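Local coordinates for protein 1-carboxybiuret hydrolase subunit AtzE (Pseudomonas sp., PDB 6C62) that hydrolyses 1-carboxybiuret to urea-1,3-dicarboxylate and ammonia, a step in the bacterial breakdown of the herbicide atrazine, at residues Arg176-Thr190 and Thr401-Pro415. Numbering follows the deposited sequence.
Sequences RVPASLCGVWGLKPT and TQPVSFAGCPVVAAP
Arg176, on helix 176-182, lays its guanidinium group between the aliphatic chain of Lys188 and the side chain of Thr401. Lys188 CD lies over one face and Thr401 CB over the opposite one, both toward the rim. Arg176 NH1 donates to Thr401 O at 3.0 Å, the oxygen lying out of the guanidinium plane, and Arg176 NH2 makes a weak bond of 2.9 Å to Ser405 OG at the edge. Arg176 CD packs 3.6 Å from Val411 CG1, and the bend at chi3 (-71°) beyond it swings the guanidinium to Thr401 and Ser405; NE forms a salt bridge with Asp170 and NH1 also meets Gln429. Thr401 O takes Arg176 NH1 and Val404 N on opposite faces of its plane, joining the arginine to the chain that leads into helix 402-407. With an alanine at this place, Asp170 would probably lose its countercharge and a gap open between Lys188 and Thr401. Beneath the helix, strands 185-188 and 411-415 run antiparallel in the central mixed sheet of the amidase fold. Gly186 pairs with Ala413 and Lys188 with Val411, each through two backbone bonds; Ala413 CB fills the space between strand and helix, 3.9 Å from Ala179 CB. At the far end the Pro415 ring crosses the Trp185 indole at about a right angle, its CD 3.6 Å from the five-membered ring centroid in a CH-pi contact, while Pro415 CB packs 3.4 Å from Gly183 C, just after the helix. At the other end Lys188 NZ reaches Cys409 O at 2.6 Å and Pro189 O at 3.1 Å, above both carbonyl planes. Two buried cations are thus met differently, Lys188 by main-chain carbonyls and Arg176 by Asp170, Gln429 and Thr401 O, joining the sheet to a helix that starts just after Ser174, the probable acyl-ester nucleophile.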
ATOM      1  N   ARG A 176      12.962 -21.373  -1.200  1.00 10.60           N
ATOM      2  CA  ARG A 176      12.379 -22.702  -1.316  1.00 10.17           C
ATOM      3  C   ARG A 176      12.811 -23.459  -2.576  1.00 10.53           C
ATOM      4  O   ARG A 176      13.039 -24.664  -2.502  1.00 10.35           O
ATOM      5  CB  ARG A 176      10.845 -22.585  -1.186  1.00  9.75           C
ATOM      6  CG  ARG A 176      10.435 -22.107   0.182  1.00  9.22           C
ATOM      7  CD  ARG A 176       8.998 -21.610   0.102  1.00  9.63           C
ATOM      8  NE  ARG A 176       8.905 -20.358  -0.642  1.00  9.69           N
ATOM      9  CZ  ARG A 176       7.765 -19.854  -1.125  1.00 10.09           C
ATOM     10  NH1 ARG A 176       6.650 -20.526  -0.997  1.00  9.91           N
ATOM     11  NH2 ARG A 176       7.740 -18.664  -1.751  1.00  9.42           N
ATOM     12  N   VAL A 177      12.943 -22.798  -3.718  1.00 10.83           N
ATOM     13  CA  VAL A 177      13.340 -23.460  -4.938  1.00 11.61           C
ATOM     14  C   VAL A 177      14.806 -24.041  -4.858  1.00 13.19           C
ATOM     15  O   VAL A 177      15.005 -25.256  -5.123  1.00 13.12           O
ATOM     16  CB  VAL A 177      13.120 -22.548  -6.178  1.00 12.04           C
ATOM     17  CG1 VAL A 177      13.718 -23.157  -7.454  1.00 11.56           C
ATOM     18  CG2 VAL A 177      11.598 -22.296  -6.380  1.00 12.54           C
ATOM     19  N   PRO A 178      15.813 -23.229  -4.502  1.00 11.77           N
ATOM     20  CA  PRO A 178      17.144 -23.818  -4.345  1.00 12.13           C
ATOM     21  C   PRO A 178      17.270 -24.829  -3.214  1.00 11.78           C
ATOM     22  O   PRO A 178      18.037 -25.760  -3.335  1.00 11.93           O
ATOM     23  CB  PRO A 178      18.082 -22.611  -4.115  1.00 13.43           C
ATOM     24  CG  PRO A 178      17.197 -21.458  -3.890  1.00 14.30           C
ATOM     25  CD  PRO A 178      15.807 -21.768  -4.381  1.00 12.92           C
ATOM     26  N   ALA A 179      16.531 -24.670  -2.131  1.00 10.70           N
ATOM     27  CA  ALA A 179      16.504 -25.686  -1.114  1.00 10.87           C
ATOM     28  C   ALA A 179      16.012 -27.002  -1.715  1.00 11.01           C
ATOM     29  O   ALA A 179      16.632 -28.070  -1.503  1.00 11.49           O
ATOM     30  CB  ALA A 179      15.608 -25.294   0.061  1.00  9.99           C
ATOM     31  N   SER A 180      14.936 -26.924  -2.489  1.00 11.58           N
ATOM     32  CA  SER A 180      14.386 -28.117  -3.157  1.00 11.35           C
ATOM     33  C   SER A 180      15.399 -28.781  -4.101  1.00 12.33           C
ATOM     34  O   SER A 180      15.653 -30.002  -4.022  1.00 12.80           O
ATOM     35  CB  SER A 180      13.148 -27.771  -3.930  1.00 11.06           C
ATOM     36  OG  SER A 180      12.499 -28.889  -4.505  1.00 10.57           O
ATOM     37  N   LEU A 181      15.907 -27.988  -5.029  1.00 12.51           N
ATOM     38  CA  LEU A 181      16.765 -28.463  -6.059  1.00 12.78           C
ATOM     39  C   LEU A 181      18.170 -28.897  -5.609  1.00 13.49           C
ATOM     40  O   LEU A 181      18.700 -29.849  -6.204  1.00 13.21           O
ATOM     41  CB  LEU A 181      16.821 -27.501  -7.202  1.00 12.74           C
ATOM     42  CG  LEU A 181      15.492 -27.131  -7.839  1.00 12.92           C
ATOM     43  CD1 LEU A 181      15.747 -26.435  -9.161  1.00 13.86           C
ATOM     44  CD2 LEU A 181      14.630 -28.357  -8.064  1.00 13.59           C
ATOM     45  N   CYS A 182      18.712 -28.275  -4.562  1.00 13.24           N
ATOM     46  CA  CYS A 182      20.022 -28.638  -3.996  1.00 13.83           C
ATOM     47  C   CYS A 182      19.944 -29.679  -2.861  1.00 13.58           C
ATOM     48  O   CYS A 182      20.990 -30.170  -2.387  1.00 12.79           O
ATOM     49  CB  CYS A 182      20.766 -27.403  -3.519  1.00 13.63           C
ATOM     50  SG  CYS A 182      21.373 -26.394  -4.875  1.00 16.79           S
ATOM     51  N   GLY A 183      18.748 -30.006  -2.395  1.00 12.39           N
ATOM     52  CA  GLY A 183      18.637 -30.912  -1.309  1.00 12.09           C
ATOM     53  C   GLY A 183      19.155 -30.379   0.013  1.00 11.88           C
ATOM     54  O   GLY A 183      19.843 -31.095   0.747  1.00 12.29           O
ATOM     55  N   VAL A 184      18.755 -29.153   0.369  1.00 11.36           N
ATOM     56  CA  VAL A 184      19.129 -28.611   1.647  1.00 11.05           C
ATOM     57  C   VAL A 184      17.893 -27.981   2.297  1.00 10.41           C
ATOM     58  O   VAL A 184      16.811 -27.970   1.704  1.00 10.56           O
ATOM     59  CB  VAL A 184      20.261 -27.561   1.518  1.00 11.35           C
ATOM     60  CG1 VAL A 184      21.508 -28.162   0.854  1.00 12.68           C
ATOM     61  CG2 VAL A 184      19.794 -26.333   0.722  1.00 11.31           C
ATOM     62  N   TRP A 185      18.061 -27.524   3.533  1.00  9.91           N
ATOM     63  CA  TRP A 185      16.967 -26.988   4.314  1.00  9.94           C
ATOM     64  C   TRP A 185      16.816 -25.485   4.012  1.00 10.00           C
ATOM     65  O   TRP A 185      17.803 -24.791   3.830  1.00  9.86           O
ATOM     66  CB  TRP A 185      17.190 -27.164   5.825  1.00  9.87           C
ATOM     67  CG  TRP A 185      17.110 -28.563   6.277  1.00 10.44           C
ATOM     68  CD1 TRP A 185      18.126 -29.513   6.276  1.00 10.83           C
ATOM     69  CD2 TRP A 185      15.961 -29.219   6.791  1.00 11.09           C
ATOM     70  NE1 TRP A 185      17.653 -30.710   6.772  1.00 11.14           N
ATOM     71  CE2 TRP A 185      16.334 -30.554   7.099  1.00 10.80           C
ATOM     72  CE3 TRP A 185      14.639 -28.829   6.985  1.00 11.30           C
ATOM     73  CZ2 TRP A 185      15.423 -31.483   7.589  1.00 12.05           C
ATOM     74  CZ3 TRP A 185      13.754 -29.754   7.477  1.00 12.32           C
ATOM     75  CH2 TRP A 185      14.148 -31.048   7.786  1.00 12.52           C
ATOM     76  N   GLY A 186      15.580 -24.998   3.971  1.00  9.99           N
ATOM     77  CA  GLY A 186      15.330 -23.567   3.850  1.00 10.25           C
ATOM     78  C   GLY A 186      14.149 -23.144   4.701  1.00 10.93           C
ATOM     79  O   GLY A 186      13.215 -23.958   4.961  1.00 10.36           O
ATOM     80  N   LEU A 187      14.189 -21.879   5.137  1.00 10.47           N
ATOM     81  CA  LEU A 187      13.141 -21.283   5.877  1.00 11.51           C
ATOM     82  C   LEU A 187      12.830 -19.925   5.272  1.00 11.54           C
ATOM     83  O   LEU A 187      13.714 -19.041   5.217  1.00 10.09           O
ATOM     84  CB  LEU A 187      13.559 -21.098   7.352  1.00 12.27           C
ATOM     85  CG  LEU A 187      12.644 -20.210   8.236  1.00 13.33           C
ATOM     86  CD1 LEU A 187      11.283 -20.837   8.409  1.00 13.63           C
ATOM     87  CD2 LEU A 187      13.296 -19.940   9.594  1.00 13.12           C
ATOM     88  N   LYS A 188      11.595 -19.754   4.832  1.00 11.39           N
ATOM     89  CA  LYS A 188      11.073 -18.438   4.432  1.00 11.11           C
ATOM     90  C   LYS A 188      10.180 -18.044   5.566  1.00 10.35           C
ATOM     91  O   LYS A 188       9.103 -18.606   5.701  1.00 10.62           O
ATOM     92  CB  LYS A 188      10.290 -18.539   3.150  1.00 11.72           C
ATOM     93  CG  LYS A 188       9.784 -17.175   2.707  1.00 12.11           C
ATOM     94  CD  LYS A 188       8.579 -17.195   1.763  1.00 12.63           C
ATOM     95  CE  LYS A 188       7.317 -17.732   2.370  1.00 12.96           C
ATOM     96  NZ  LYS A 188       6.822 -16.838   3.423  1.00 13.17           N
ATOM     97  N   PRO A 189      10.634 -17.145   6.438  1.00  9.99           N
ATOM     98  CA  PRO A 189       9.798 -16.749   7.539  1.00 10.20           C
ATOM     99  C   PRO A 189       8.560 -15.959   7.088  1.00  9.65           C
ATOM    100  O   PRO A 189       8.349 -15.722   5.882  1.00  9.30           O
ATOM    101  CB  PRO A 189      10.722 -15.867   8.415  1.00 10.15           C
ATOM    102  CG  PRO A 189      12.104 -16.139   7.903  1.00 10.77           C
ATOM    103  CD  PRO A 189      11.872 -16.355   6.428  1.00 10.23           C
ATOM    104  N   THR A 190       7.715 -15.663   8.050  1.00  9.73           N
ATOM    105  CA  THR A 190       6.521 -14.829   7.808  1.00  9.75           C
ATOM    106  C   THR A 190       6.945 -13.492   7.158  1.00  9.52           C
ATOM    107  O   THR A 190       7.964 -12.918   7.512  1.00  9.29           O
ATOM    108  CB  THR A 190       5.814 -14.499   9.123  1.00 10.31           C
ATOM    109  OG1 THR A 190       5.447 -15.715   9.799  1.00 10.11           O
ATOM    110  CG2 THR A 190       4.617 -13.647   8.894  1.00 10.36           C
ATOM    111  N   THR A 401       5.391 -22.455  -5.246  1.00 13.31           N
ATOM    112  CA  THR A 401       5.866 -21.549  -4.196  1.00 12.00           C
ATOM    113  C   THR A 401       5.106 -20.212  -4.211  1.00 11.78           C
ATOM    114  O   THR A 401       4.822 -19.625  -3.153  1.00 12.59           O
ATOM    115  CB  THR A 401       7.380 -21.277  -4.324  1.00 10.90           C
ATOM    116  OG1 THR A 401       7.718 -20.944  -5.673  1.00 10.96           O
ATOM    117  CG2 THR A 401       8.139 -22.468  -3.954  1.00 11.00           C
ATOM    118  N   GLN A 402       4.820 -19.730  -5.406  1.00 12.29           N
ATOM    119  CA  GLN A 402       4.329 -18.379  -5.620  1.00 12.80           C
ATOM    120  C   GLN A 402       2.993 -18.036  -4.919  1.00 13.05           C
ATOM    121  O   GLN A 402       2.874 -16.963  -4.361  1.00 12.72           O
ATOM    122  CB  GLN A 402       4.299 -18.060  -7.132  1.00 13.36           C
ATOM    123  CG  GLN A 402       4.110 -16.581  -7.436  1.00 14.76           C
ATOM    124  CD  GLN A 402       4.637 -16.138  -8.792  1.00 16.76           C
ATOM    125  OE1 GLN A 402       4.808 -16.962  -9.680  1.00 18.50           O
ATOM    126  NE2 GLN A 402       5.005 -14.863  -8.933  1.00 17.01           N
ATOM    127  N   PRO A 403       2.032 -18.959  -4.879  1.00 13.03           N
ATOM    128  CA  PRO A 403       0.765 -18.633  -4.144  1.00 13.81           C
ATOM    129  C   PRO A 403       0.973 -18.448  -2.633  1.00 13.94           C
ATOM    130  O   PRO A 403       0.254 -17.682  -2.003  1.00 15.31           O
ATOM    131  CB  PRO A 403      -0.105 -19.882  -4.382  1.00 13.55           C
ATOM    132  CG  PRO A 403       0.487 -20.578  -5.610  1.00 14.11           C
ATOM    133  CD  PRO A 403       1.955 -20.271  -5.548  1.00 12.97           C
ATOM    134  N   VAL A 404       1.954 -19.110  -2.065  1.00 13.85           N
ATOM    135  CA  VAL A 404       2.125 -19.162  -0.610  1.00 14.37           C
ATOM    136  C   VAL A 404       2.847 -17.933  -0.037  1.00 14.75           C
ATOM    137  O   VAL A 404       2.406 -17.333   0.963  1.00 16.03           O
ATOM    138  CB  VAL A 404       2.890 -20.456  -0.214  1.00 14.80           C
ATOM    139  CG1 VAL A 404       3.083 -20.506   1.290  1.00 16.08           C
ATOM    140  CG2 VAL A 404       2.161 -21.701  -0.752  1.00 14.43           C
ATOM    141  N   SER A 405       3.918 -17.511  -0.685  1.00 13.41           N
ATOM    142  CA  SER A 405       4.591 -16.273  -0.318  1.00 13.51           C
ATOM    143  C   SER A 405       3.718 -15.015  -0.509  1.00 12.60           C
ATOM    144  O   SER A 405       3.926 -14.030   0.151  1.00 10.68           O
ATOM    145  CB  SER A 405       5.939 -16.158  -1.063  1.00 13.02           C
ATOM    146  OG  SER A 405       5.778 -16.611  -2.359  1.00 12.46           O
ATOM    147  N   PHE A 406       2.710 -15.086  -1.372  1.00 12.62           N
ATOM    148  CA  PHE A 406       1.866 -13.933  -1.625  1.00 13.47           C
ATOM    149  C   PHE A 406       0.999 -13.574  -0.387  1.00 13.30           C
ATOM    150  O   PHE A 406       0.738 -12.410  -0.103  1.00 11.58           O
ATOM    151  CB  PHE A 406       1.005 -14.189  -2.837  1.00 12.61           C
ATOM    152  CG  PHE A 406       0.285 -12.973  -3.331  1.00 12.35           C
ATOM    153  CD1 PHE A 406       0.999 -11.795  -3.601  1.00 12.72           C
ATOM    154  CD2 PHE A 406      -1.087 -12.965  -3.489  1.00 12.06           C
ATOM    155  CE1 PHE A 406       0.333 -10.630  -3.998  1.00 12.02           C
ATOM    156  CE2 PHE A 406      -1.733 -11.804  -3.871  1.00 11.88           C
ATOM    157  CZ  PHE A 406      -1.036 -10.671  -4.184  1.00 11.75           C
ATOM    158  N   ALA A 407       0.593 -14.633   0.333  1.00 14.18           N
ATOM    159  CA  ALA A 407      -0.052 -14.508   1.619  1.00 14.36           C
ATOM    160  C   ALA A 407       0.934 -14.277   2.753  1.00 14.29           C
ATOM    161  O   ALA A 407       0.516 -13.894   3.862  1.00 15.81           O
ATOM    162  CB  ALA A 407      -0.898 -15.720   1.909  1.00 15.11           C
ATOM    163  N   GLY A 408       2.234 -14.535   2.541  1.00 12.76           N
ATOM    164  CA  GLY A 408       3.251 -14.222   3.558  1.00 11.88           C
ATOM    165  C   GLY A 408       3.346 -15.267   4.656  1.00 11.97           C
ATOM    166  O   GLY A 408       3.894 -14.963   5.710  1.00 11.88           O
ATOM    167  N   CYS A 409       2.826 -16.498   4.415  1.00 11.31           N
ATOM    168  CA  CYS A 409       2.851 -17.561   5.410  1.00 12.07           C
ATOM    169  C   CYS A 409       4.264 -18.123   5.546  1.00 11.10           C
ATOM    170  O   CYS A 409       4.940 -18.296   4.544  1.00 11.04           O
ATOM    171  CB  CYS A 409       1.937 -18.713   4.968  1.00 12.87           C
ATOM    172  SG  CYS A 409       0.202 -18.330   4.883  1.00 16.54           S
ATOM    173  N   PRO A 410       4.698 -18.469   6.744  1.00 10.22           N
ATOM    174  CA  PRO A 410       6.015 -19.063   6.863  1.00 10.12           C
ATOM    175  C   PRO A 410       6.077 -20.499   6.321  1.00  9.70           C
ATOM    176  O   PRO A 410       5.075 -21.220   6.343  1.00  9.86           O
ATOM    177  CB  PRO A 410       6.286 -19.028   8.385  1.00  9.97           C
ATOM    178  CG  PRO A 410       4.929 -19.143   8.991  1.00 10.42           C
ATOM    179  CD  PRO A 410       4.025 -18.357   8.035  1.00 10.54           C
ATOM    180  N   VAL A 411       7.263 -20.901   5.825  1.00  9.52           N
ATOM    181  CA  VAL A 411       7.465 -22.201   5.166  1.00  9.87           C
ATOM    182  C   VAL A 411       8.820 -22.727   5.488  1.00 10.43           C
ATOM    183  O   VAL A 411       9.772 -21.977   5.386  1.00 10.46           O
ATOM    184  CB  VAL A 411       7.394 -22.102   3.611  1.00 10.05           C
ATOM    185  CG1 VAL A 411       7.666 -23.457   2.943  1.00 10.08           C
ATOM    186  CG2 VAL A 411       6.081 -21.544   3.150  1.00 10.25           C
ATOM    187  N   VAL A 412       8.902 -23.995   5.906  1.00 10.69           N
ATOM    188  CA  VAL A 412      10.193 -24.743   5.927  1.00 10.69           C
ATOM    189  C   VAL A 412      10.169 -25.637   4.706  1.00 10.89           C
ATOM    190  O   VAL A 412       9.174 -26.360   4.436  1.00  9.17           O
ATOM    191  CB  VAL A 412      10.357 -25.573   7.173  1.00 11.04           C
ATOM    192  CG1 VAL A 412      11.483 -26.604   7.064  1.00 12.30           C
ATOM    193  CG2 VAL A 412      10.648 -24.695   8.342  1.00 12.09           C
ATOM    194  N   ALA A 413      11.258 -25.572   3.969  1.00 10.74           N
ATOM    195  CA  ALA A 413      11.505 -26.443   2.830  1.00 11.94           C
ATOM    196  C   ALA A 413      12.443 -27.584   3.277  1.00 12.14           C
ATOM    197  O   ALA A 413      13.580 -27.363   3.662  1.00 12.74           O
ATOM    198  CB  ALA A 413      12.095 -25.701   1.664  1.00 12.49           C
ATOM    199  N   ALA A 414      11.871 -28.766   3.361  1.00 12.48           N
ATOM    200  CA  ALA A 414      12.552 -29.951   3.871  1.00 12.40           C
ATOM    201  C   ALA A 414      13.044 -30.825   2.693  1.00 12.91           C
ATOM    202  O   ALA A 414      12.252 -31.169   1.810  1.00 12.43           O
ATOM    203  CB  ALA A 414      11.597 -30.759   4.730  1.00 12.47           C
ATOM    204  N   PRO A 415      14.337 -31.180   2.671  1.00 12.17           N
ATOM    205  CA  PRO A 415      14.924 -31.909   1.530  1.00 13.19           C
ATOM    206  C   PRO A 415      14.626 -33.430   1.610  1.00 15.29           C
ATOM    207  O   PRO A 415      14.829 -34.017   2.673  1.00 18.71           O
ATOM    208  CB  PRO A 415      16.410 -31.623   1.661  1.00 12.53           C
ATOM    209  CG  PRO A 415      16.609 -31.461   3.145  1.00 12.32           C
ATOM    210  CD  PRO A 415      15.342 -30.811   3.669  1.00 12.89           C
TER